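Local coordinates for uncharacterized protein (Leptospirillum rubarum, PDB 3OMD) that is of unknown function but belongs to the DUF5069 family and folds as a single, mainly helical chain without strands, at residues 72-75 / 76-79; 33-37 / 38-42; 63-66 / 67-71; 79-82 / 83-87. All blocks are in the same frame, centred on the assembly; numbering follows the deposited sequence.

Contact 1: residues 72-75 / 76-79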
loop_
_atom_site.group_PDB
_atom_site.type_symbol
_atom_site.label_atom_id
_atom_site.label_comp_id
_atom_site.label_asym_id
_atom_site.label_seq_id
_atom_site.Cartn_x
_atom_site.Cartn_y
_atom_site.Cartn_z
ATOM N N ARG A 72 16.264 -6.894 -5.451
ATOM C CA ARG A 72 15.385 -7.910 -4.836
ATOM C C ARG A 72 14.066 -8.041 -5.593
ATOM O O ARG A 72 13.038 -7.501 -5.172
ATOM C CB ARG A 72 15.119 -7.486 -3.392
ATOM C CG ARG A 72 16.436 -7.519 -2.588
ATOM C CD ARG A 72 16.272 -6.895 -1.183
ATOM N NE ARG A 72 17.509 -7.021 -0.423
ATOM C CZ ARG A 72 18.527 -6.152 -0.469
ATOM N NH1 ARG A 72 18.478 -5.047 -1.243
ATOM N NH2 ARG A 72 19.611 -6.394 0.266
ATOM N N PRO A 73 14.064 -8.769 -6.707
ATOM C CA PRO A 73 12.926 -8.847 -7.601
ATOM C C PRO A 73 11.768 -9.671 -7.065
ATOM O O PRO A 73 10.627 -9.479 -7.505
ATOM C CB PRO A 73 13.509 -9.520 -8.873
ATOM C CG PRO A 73 14.699 -10.247 -8.383
ATOM C CD PRO A 73 15.263 -9.424 -7.273
ATOM N N GLN A 74 12.043 -10.525 -6.079
ATOM C CA GLN A 74 11.016 -11.380 -5.547
ATOM C C GLN A 74 10.531 -10.854 -4.193
ATOM O O GLN A 74 11.313 -10.360 -3.380
ATOM C CB GLN A 74 11.555 -12.786 -5.374
ATOM C CG GLN A 74 12.210 -13.394 -6.633
ATOM C CD GLN A 74 11.352 -13.268 -7.906
ATOM O OE1 GLN A 74 11.889 -13.066 -9.014
ATOM N NE2 GLN A 74 10.028 -13.388 -7.764
ATOM N N ASP A 75 9.243 -11.035 -3.950
ATOM C CA ASP A 75 8.614 -10.646 -2.673
ATOM C C ASP A 75 9.388 -11.209 -1.470
ATOM O O ASP A 75 9.524 -10.522 -0.471
ATOM C CB ASP A 75 7.168 -11.175 -2.610
ATOM C CG ASP A 75 6.178 -10.300 -3.334
ATOM O OD1 ASP A 75 6.519 -9.210 -3.847
ATOM O OD2 ASP A 75 5.011 -10.724 -3.377
ATOM N N GLN A 76 9.807 -12.476 -1.532
ATOM C CA GLN A 76 10.467 -13.050 -0.375
ATOM C C GLN A 76 11.743 -12.285 -0.069
ATOM O O GLN A 76 12.116 -12.134 1.101
ATOM C CB GLN A 76 10.732 -14.546 -0.546
ATOM C CG GLN A 76 9.466 -15.404 -0.256
ATOM C CD GLN A 76 9.028 -15.386 1.224
ATOM O OE1 GLN A 76 9.835 -15.629 2.126
ATOM N NE2 GLN A 76 7.763 -15.105 1.463
ATOM N N ASP A 77 12.406 -11.781 -1.117
ATOM C CA ASP A 77 13.626 -11.069 -0.878
ATOM C C ASP A 77 13.374 -9.689 -0.299
ATOM O O ASP A 77 14.106 -9.242 0.603
ATOM C CB ASP A 77 14.482 -11.089 -2.130
ATOM C CG ASP A 77 15.022 -12.536 -2.373
ATOM O OD1 ASP A 77 15.559 -13.130 -1.407
ATOM O OD2 ASP A 77 14.796 -13.108 -3.426
HETATM N N MSE A 78 12.313 -9.029 -0.757
HETATM C CA MSE A 78 11.994 -7.758 -0.146
HETATM C C MSE A 78 11.515 -7.938 1.307
HETATM O O MSE A 78 11.820 -7.143 2.181
HETATM C CB MSE A 78 10.936 -7.023 -0.971
HETATM C CG MSE A 78 11.435 -6.350 -2.128
HETATM SE SE MSE A 78 12.909 -5.060 -1.498
HETATM C CE MSE A 78 12.008 -4.025 -0.080
ATOM N N LEU A 79 10.765 -9.006 1.561
ATOM C CA LEU A 79 10.313 -9.286 2.929
ATOM C C LEU A 79 11.519 -9.519 3.844
ATOM O O LEU A 79 11.557 -9.003 4.982
ATOM C CB LEU A 79 9.361 -10.496 2.954
ATOM C CG LEU A 79 8.890 -10.960 4.359
ATOM C CD1 LEU A 79 8.112 -9.825 5.042
ATOM C CD2 LEU A 79 8.052 -12.194 4.243
HETATM O O HOH W 1 17.031 -9.765 0.922
#
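Gln-74 holds the N-cap position of helix 75-85, and its carbonyl accepts from Met-78 in the first turn. Met-78 N donates to Gln-74 O at 3.1 Å with an N-H...O angle of 158°, while Asp-77 N adds a weak bond to the same oxygen. Leu-79 N then reaches Asp-75 O at 2.8 Å, so the regular four-residue ladder is in place within one turn.

Arg-72 folds back along this turn. Its chain stays extended from CG to NE (chi2 171°), crossing the bent side chain of Met-78, a selenomethionine, at about a right angle; Arg-72 CB lies 3.8 Å from Met-78 SE and 3.9 Å from Asp-77 CB. The charged ends are satisfied separately. Arg-72 NH1 is bonded to Ala-68 O of helix 62-69, and the Asp-75 carboxylate turns away from the turn to form a salt bridge with Arg-14; Arg-72 O accepts from Arg-34 NH2 of helix 26-38. Although Asp-77 is acidic, its carboxylate makes no ion pair with Arg-72, since OD1 stays 6.5 Å from Arg-72 NE. Asp-75 and Asp-77, both in the first turn, would probably interact favourably with the partly positive N-terminal end of the helix. The polar link between Arg-72 and Asp-77 is a water in the guanidinium plane, which accepts from Arg-72 NE at 3.1 Å and donates to Asp-77 O at 3.0 Å.

Contact 2: residues 33-37 / 38-42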
loop_
_atom_site.group_PDB
_atom_site.type_symbol
_atom_site.label_atom_id
_atom_site.label_comp_id
_atom_site.label_asym_id
_atom_site.label_seq_id
_atom_site.Cartn_x
_atom_site.Cartn_y
_atom_site.Cartn_z
ATOM N N ALA A 33 7.111 1.206 -5.151
ATOM C CA ALA A 33 8.535 1.487 -5.166
ATOM C C ALA A 33 9.154 1.142 -6.501
ATOM O O ALA A 33 9.986 1.876 -7.025
ATOM C CB ALA A 33 9.236 0.741 -4.046
ATOM N N ARG A 34 8.753 0.011 -7.067
ATOM C CA ARG A 34 9.288 -0.337 -8.387
ATOM C C ARG A 34 8.903 0.676 -9.446
ATOM O O ARG A 34 9.756 1.044 -10.290
ATOM C CB ARG A 34 8.856 -1.741 -8.781
ATOM C CG ARG A 34 9.440 -2.816 -7.839
ATOM C CD ARG A 34 9.225 -4.259 -8.383
ATOM N NE ARG A 34 9.396 -5.311 -7.387
ATOM C CZ ARG A 34 10.542 -5.691 -6.820
ATOM N NH1 ARG A 34 11.723 -5.167 -7.177
ATOM N NH2 ARG A 34 10.486 -6.640 -5.885
ATOM N N ALA A 35 7.646 1.127 -9.419
ATOM C CA ALA A 35 7.228 2.153 -10.374
ATOM C C ALA A 35 7.944 3.495 -10.117
ATOM O O ALA A 35 8.298 4.220 -11.072
ATOM C CB ALA A 35 5.715 2.306 -10.309
ATOM N N HIS A 36 8.154 3.822 -8.847
ATOM C CA HIS A 36 8.899 5.020 -8.495
ATOM C C HIS A 36 10.322 5.023 -9.084
ATOM O O HIS A 36 10.731 6.035 -9.697
ATOM C CB HIS A 36 8.923 5.117 -6.987
ATOM C CG HIS A 36 9.913 6.101 -6.459
ATOM N ND1 HIS A 36 9.688 7.460 -6.479
ATOM C CD2 HIS A 36 11.115 5.920 -5.856
ATOM C CE1 HIS A 36 10.715 8.076 -5.915
ATOM N NE2 HIS A 36 11.587 7.167 -5.519
ATOM N N VAL A 37 11.046 3.907 -8.918
ATOM C CA VAL A 37 12.414 3.745 -9.480
ATOM C C VAL A 37 12.335 3.933 -10.996
ATOM O O VAL A 37 13.173 4.632 -11.601
ATOM C CB VAL A 37 13.018 2.324 -9.115
ATOM C CG1 VAL A 37 14.290 1.999 -9.964
ATOM C CG2 VAL A 37 13.336 2.321 -7.579
ATOM N N ALA A 38 11.326 3.312 -11.599
ATOM C CA ALA A 38 11.126 3.338 -13.061
ATOM C C ALA A 38 10.661 4.694 -13.626
ATOM O O ALA A 38 10.795 4.932 -14.828
ATOM C CB ALA A 38 10.125 2.217 -13.481
ATOM N N GLY A 39 10.062 5.556 -12.793
ATOM C CA GLY A 39 9.402 6.776 -13.312
ATOM C C GLY A 39 8.063 6.549 -13.984
ATOM O O GLY A 39 7.663 7.337 -14.870
ATOM N N THR A 40 7.308 5.548 -13.518
ATOM C CA THR A 40 6.059 5.156 -14.175
ATOM C C THR A 40 4.903 4.991 -13.165
ATOM O O THR A 40 4.145 4.029 -13.203
ATOM C CB THR A 40 6.275 3.908 -15.005
ATOM O OG1 THR A 40 6.928 2.912 -14.199
ATOM C CG2 THR A 40 7.167 4.198 -16.235
ATOM N N LEU A 41 4.777 5.959 -12.254
ATOM C CA LEU A 41 3.720 5.890 -11.233
ATOM C C LEU A 41 2.292 6.224 -11.692
ATOM O O LEU A 41 1.316 5.860 -11.006
ATOM C CB LEU A 41 4.081 6.821 -10.040
ATOM C CG LEU A 41 5.092 6.238 -9.042
ATOM C CD1 LEU A 41 5.766 7.365 -8.256
ATOM C CD2 LEU A 41 4.410 5.246 -8.120
ATOM N N GLY A 42 2.117 6.929 -12.813
ATOM C CA GLY A 42 0.764 7.350 -13.194
ATOM C C GLY A 42 0.099 8.217 -12.131
ATOM O O GLY A 42 0.744 9.137 -11.575
#
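A Schellman motif closes helix 26-38, as the amides of Gly-39 and Thr-40 turn back to carbonyls of the last turn. Thr-40 N donates to Ala-35 O at 3.0 Å in an almost straight bond (175°), spanning six residues. Nested inside it, Gly-39 N meets His-36 O at 3.2 Å, coming from above the carbonyl plane and not along a lone pair. Gly-39 has a phi of 75°, a value that by itself favours glycine and that reverses the chain here. The preceding bond, Ala-38 N to Arg-34 O at 3.1 Å, is still that of an ordinary helix.

Past the reversal, Leu-41 leans back against the helix side. Its CG stands opposite its own carbonyl carbon (chi1 -80°), which carries both methyls inward: CD2 rests 3.9 Å from Ala-35 CB, while CD1 sits 4.1 Å from His-36 CB, at the edge of the imidazole and near its plane. That ring in turn stacks with Tyr-46. Replacing Leu-41 with an alanine would probably open a gap beside Ala-35 CB and leave the edge of the His-36 ring less firmly bounded. The hydroxyl of Thr-40 bonds to Met-6 O, tying the N-terminal segment to the cap. The Leu-41 contact is an addition to the motif; the paired 6→1 and 5→2 bonds around a glycine of positive phi identify the classic Schellman C-cap.

Contact 3: residues 63-66 / 67-71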
loop_
_atom_site.group_PDB
_atom_site.type_symbol
_atom_site.label_atom_id
_atom_site.label_comp_id
_atom_site.label_asym_id
_atom_site.label_seq_id
_atom_site.Cartn_x
_atom_site.Cartn_y
_atom_site.Cartn_z
ATOM N N GLU A 63 13.567 5.931 0.979
ATOM C CA GLU A 63 14.620 5.980 -0.037
ATOM C C GLU A 63 15.383 4.654 -0.025
ATOM O O GLU A 63 15.658 4.051 -1.076
ATOM C CB GLU A 63 15.603 7.147 0.185
ATOM C CG GLU A 63 14.986 8.520 0.032
ATOM C CD GLU A 63 15.930 9.681 0.381
ATOM O OE1 GLU A 63 17.098 9.481 0.805
ATOM O OE2 GLU A 63 15.480 10.827 0.246
ATOM N N LYS A 64 15.727 4.204 1.173
ATOM C CA LYS A 64 16.420 2.900 1.298
ATOM C C LYS A 64 15.558 1.745 0.840
ATOM O O LYS A 64 16.083 0.813 0.201
ATOM C CB LYS A 64 16.902 2.689 2.727
ATOM C CG LYS A 64 17.914 3.741 3.169
ATOM C CD LYS A 64 18.425 3.471 4.546
ATOM C CE LYS A 64 19.472 4.531 4.907
ATOM N NZ LYS A 64 20.056 4.275 6.257
ATOM N N PHE A 65 14.253 1.798 1.114
ATOM C CA PHE A 65 13.351 0.751 0.630
ATOM C C PHE A 65 13.294 0.703 -0.892
ATOM O O PHE A 65 13.401 -0.395 -1.471
ATOM C CB PHE A 65 11.976 0.984 1.257
ATOM C CG PHE A 65 10.944 -0.047 0.881
ATOM C CD1 PHE A 65 10.782 -1.191 1.643
ATOM C CD2 PHE A 65 10.118 0.149 -0.215
ATOM C CE1 PHE A 65 9.803 -2.123 1.316
ATOM C CE2 PHE A 65 9.155 -0.796 -0.570
ATOM C CZ PHE A 65 8.993 -1.942 0.200
ATOM N N ALA A 66 13.196 1.873 -1.544
ATOM C CA ALA A 66 13.145 1.893 -2.999
ATOM C C ALA A 66 14.454 1.358 -3.568
ATOM O O ALA A 66 14.431 0.645 -4.562
ATOM C CB ALA A 66 12.836 3.324 -3.537
ATOM N N GLU A 67 15.584 1.721 -2.970
ATOM C CA GLU A 67 16.869 1.182 -3.438
ATOM C C GLU A 67 16.957 -0.328 -3.242
ATOM O O GLU A 67 17.445 -1.060 -4.121
ATOM C CB GLU A 67 18.040 1.851 -2.713
ATOM C CG GLU A 67 19.441 1.356 -3.213
ATOM C CD GLU A 67 19.717 1.664 -4.691
ATOM O OE1 GLU A 67 19.146 2.670 -5.200
ATOM O OE2 GLU A 67 20.489 0.897 -5.343
ATOM N N ALA A 68 16.431 -0.803 -2.114
ATOM C CA ALA A 68 16.523 -2.216 -1.798
ATOM C C ALA A 68 15.753 -3.083 -2.782
ATOM O O ALA A 68 16.210 -4.197 -3.114
ATOM C CB ALA A 68 16.018 -2.488 -0.372
ATOM N N VAL A 69 14.617 -2.598 -3.281
ATOM C CA VAL A 69 13.828 -3.418 -4.181
ATOM C C VAL A 69 14.520 -3.622 -5.532
ATOM O O VAL A 69 14.262 -4.636 -6.183
ATOM C CB VAL A 69 12.373 -2.920 -4.364
ATOM C CG1 VAL A 69 11.667 -2.797 -3.036
ATOM C CG2 VAL A 69 12.323 -1.661 -5.185
ATOM N N LYS A 70 15.460 -2.741 -5.886
ATOM C CA LYS A 70 16.194 -2.871 -7.161
ATOM C C LYS A 70 17.017 -4.137 -7.307
ATOM O O LYS A 70 17.249 -4.569 -8.441
ATOM C CB LYS A 70 17.123 -1.677 -7.407
ATOM C CG LYS A 70 16.365 -0.358 -7.430
ATOM C CD LYS A 70 17.360 0.787 -7.715
ATOM C CE LYS A 70 16.760 2.185 -7.775
ATOM N NZ LYS A 70 17.780 3.295 -8.012
ATOM N N SER A 71 17.566 -4.681 -6.219
ATOM C CA SER A 71 18.328 -5.932 -6.317
ATOM C C SER A 71 17.534 -7.130 -5.792
ATOM O O SER A 71 18.057 -8.257 -5.710
ATOM C CB SER A 71 19.671 -5.826 -5.596
ATOM O OG SER A 71 19.401 -5.531 -4.231
#
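Val-69 lays its CG1 methyl over one face of the Phe-65 ring, 4.0 Å above the plane and displaced toward the rim beside CE2, an i to i+4 pair one turn apart on helix 62-69. Phenylalanine and valine cross at a slant. The ring is carried to that place by CG lying trans to the backbone N (chi1 -178°), and it also meets Phe-55 with the two ring planes at about 60°, so it joins this helix to the surrounding ones.

Three backbone bonds hold the turn beneath the pair: Glu-67 N to Glu-63 O at 3.0 Å, Ala-68 N to Lys-64 O at 2.8 Å, and Val-69 N to Phe-65 O at 3.1 Å. The second methyl of Val-69 is more tightly placed. CG2 falls between its own backbone N and carbonyl carbon and comes within 3.2 Å of Ala-66 O, a close fit along the helix wall. The carbonyl of Val-69 itself accepts from Arg-34 NH1 of helix 26-38.

On the solvent side the chemistry is different. Glu-67 bends at chi2, whereas Lys-70 stays stretched out beyond CG, its CG 3.6 Å from Ala-66 O. Their ends form an i to i+3 salt bridge in which Lys-70 NZ approaches Glu-67 OE1 on the syn side at 3.2 Å, 26° out of the carboxylate plane.

Contact 4: residues 79-82 / 83-87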
loop_
_atom_site.group_PDB
_atom_site.type_symbol
_atom_site.label_atom_id
_atom_site.label_comp_id
_atom_site.label_asym_id
_atom_site.label_seq_id
_atom_site.Cartn_x
_atom_site.Cartn_y
_atom_site.Cartn_z
ATOM N N LEU A 79 10.765 -9.006 1.561
ATOM C CA LEU A 79 10.313 -9.286 2.929
ATOM C C LEU A 79 11.519 -9.519 3.844
ATOM O O LEU A 79 11.557 -9.003 4.982
ATOM C CB LEU A 79 9.361 -10.496 2.954
ATOM C CG LEU A 79 8.890 -10.960 4.359
ATOM C CD1 LEU A 79 8.112 -9.825 5.042
ATOM C CD2 LEU A 79 8.052 -12.194 4.243
ATOM N N ALA A 80 12.518 -10.275 3.361
ATOM C CA ALA A 80 13.701 -10.538 4.185
ATOM C C ALA A 80 14.427 -9.213 4.467
ATOM O O ALA A 80 14.945 -9.003 5.582
ATOM C CB ALA A 80 14.619 -11.557 3.524
ATOM N N TRP A 81 14.460 -8.304 3.492
ATOM C CA TRP A 81 15.103 -7.009 3.733
ATOM C C TRP A 81 14.349 -6.219 4.822
ATOM O O TRP A 81 14.948 -5.683 5.767
ATOM C CB TRP A 81 15.178 -6.189 2.416
ATOM C CG TRP A 81 15.966 -4.927 2.586
ATOM C CD1 TRP A 81 17.318 -4.766 2.431
ATOM C CD2 TRP A 81 15.439 -3.629 2.916
ATOM N NE1 TRP A 81 17.671 -3.450 2.669
ATOM C CE2 TRP A 81 16.538 -2.731 2.965
ATOM C CE3 TRP A 81 14.150 -3.147 3.188
ATOM C CZ2 TRP A 81 16.393 -1.374 3.263
ATOM C CZ3 TRP A 81 13.999 -1.759 3.530
ATOM C CH2 TRP A 81 15.127 -0.904 3.533
ATOM N N VAL A 82 13.021 -6.182 4.709
ATOM C CA VAL A 82 12.212 -5.518 5.727
ATOM C C VAL A 82 12.515 -6.074 7.135
ATOM O O VAL A 82 12.754 -5.313 8.103
ATOM C CB VAL A 82 10.707 -5.623 5.395
ATOM C CG1 VAL A 82 9.830 -5.181 6.606
ATOM C CG2 VAL A 82 10.414 -4.760 4.165
ATOM N N HIS A 83 12.532 -7.400 7.253
ATOM C CA HIS A 83 12.828 -8.002 8.566
ATOM C C HIS A 83 14.208 -7.565 9.055
ATOM O O HIS A 83 14.381 -7.266 10.238
ATOM C CB HIS A 83 12.724 -9.517 8.476
ATOM C CG HIS A 83 11.316 -10.017 8.383
ATOM N ND1 HIS A 83 10.990 -11.270 7.892
ATOM C CD2 HIS A 83 10.154 -9.470 8.810
ATOM C CE1 HIS A 83 9.683 -11.448 7.990
ATOM N NE2 HIS A 83 9.152 -10.364 8.516
ATOM N N SER A 84 15.182 -7.510 8.147
ATOM C CA SER A 84 16.540 -7.169 8.546
ATOM C C SER A 84 16.658 -5.695 9.003
ATOM O O SER A 84 17.580 -5.355 9.757
ATOM C CB SER A 84 17.525 -7.509 7.407
ATOM O OG SER A 84 17.497 -6.535 6.381
ATOM N N GLN A 85 15.740 -4.845 8.532
ATOM C CA GLN A 85 15.718 -3.429 8.854
ATOM C C GLN A 85 14.764 -3.051 9.961
ATOM O O GLN A 85 14.840 -1.918 10.473
ATOM C CB GLN A 85 15.338 -2.623 7.603
ATOM C CG GLN A 85 16.321 -2.765 6.468
ATOM C CD GLN A 85 17.608 -2.075 6.807
ATOM O OE1 GLN A 85 18.615 -2.716 7.040
ATOM N NE2 GLN A 85 17.566 -0.743 6.878
ATOM N N SER A 86 13.893 -3.975 10.357
ATOM C CA SER A 86 12.767 -3.653 11.246
ATOM C C SER A 86 12.483 -4.763 12.250
ATOM O O SER A 86 11.749 -5.719 11.982
ATOM C CB SER A 86 11.510 -3.412 10.414
ATOM O OG SER A 86 10.419 -3.119 11.279
ATOM N N PRO A 87 13.052 -4.638 13.457
ATOM C CA PRO A 87 12.700 -5.575 14.504
ATOM C C PRO A 87 11.177 -5.632 14.738
ATOM O O PRO A 87 10.626 -6.706 14.984
ATOM C CB PRO A 87 13.393 -4.974 15.724
ATOM C CG PRO A 87 14.621 -4.388 15.139
ATOM C CD PRO A 87 14.145 -3.735 13.867
#
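One face of the Trp-81 indole is covered by the aliphatic part of Gln-85, the opposite face by Ala-68 of helix 62-69. Gln-85 CG makes a CH-pi contact 3.4 Å from the centroid of the six-membered ring, only 10° off its normal. A bend at chi2 (-70°) then carries the Gln-85 amide across the same face, inclined 23° to the indole, with CD 3.8 Å from Trp-81 CZ2. The second flat group, the His-83 ring, is overlaid on a single face by two parts of Leu-79: the carbonyl O, 3.5 Å above the plane and toward the rim, and the CD1 methyl, in a CH-pi contact 4.0 Å from the centroid.

Two carbonyls each serve twice. Leu-79 O, besides lying over the imidazole, accepts from His-83 N at 2.9 Å. Trp-81 O takes two donors, Gln-85 N at 3.0 Å and the hydroxyl of Ser-84, whose OG is 2.8 Å away; both bonds grip the carbonyl in the last turn of the helix. Replacing Trp-81 with an alanine would probably leave Gln-85 CG without the ring it rests on and open a gap against Ala-68.

As the helix ends, Ser-86 leaves helical geometry and its OG bonds to Phe-58 O. Helix 75-85 thus lies with Trp-81 and Val-82 on helix 62-69, through Phe-65, while Leu-79 and Val-82 also meet Leu-26 of helix 26-38.

Followed from the N terminus, the four contacts come in the order 2, 3, 1, 4. None closes a long loop, nests or crosses, since each spans adjacent residues. Contact 2 ends helix 26-38, contact 3 runs through helix 62-69 into the loop, contact 1 starts helix 75-85, and contact 4 finishes it, sharing Leu-79 with contact 1. Arg-34 joins contact 2 to contacts 3 and 1 through its guanidinium, its NH2 lying 2.8 Å from Arg-72 O. Helix 62-69 packs against both other helices, Phe-65 touching Ala-33, Met-78 and Val-82. Contacts 2 and 4 do not touch, their nearest atoms about 8 Å apart.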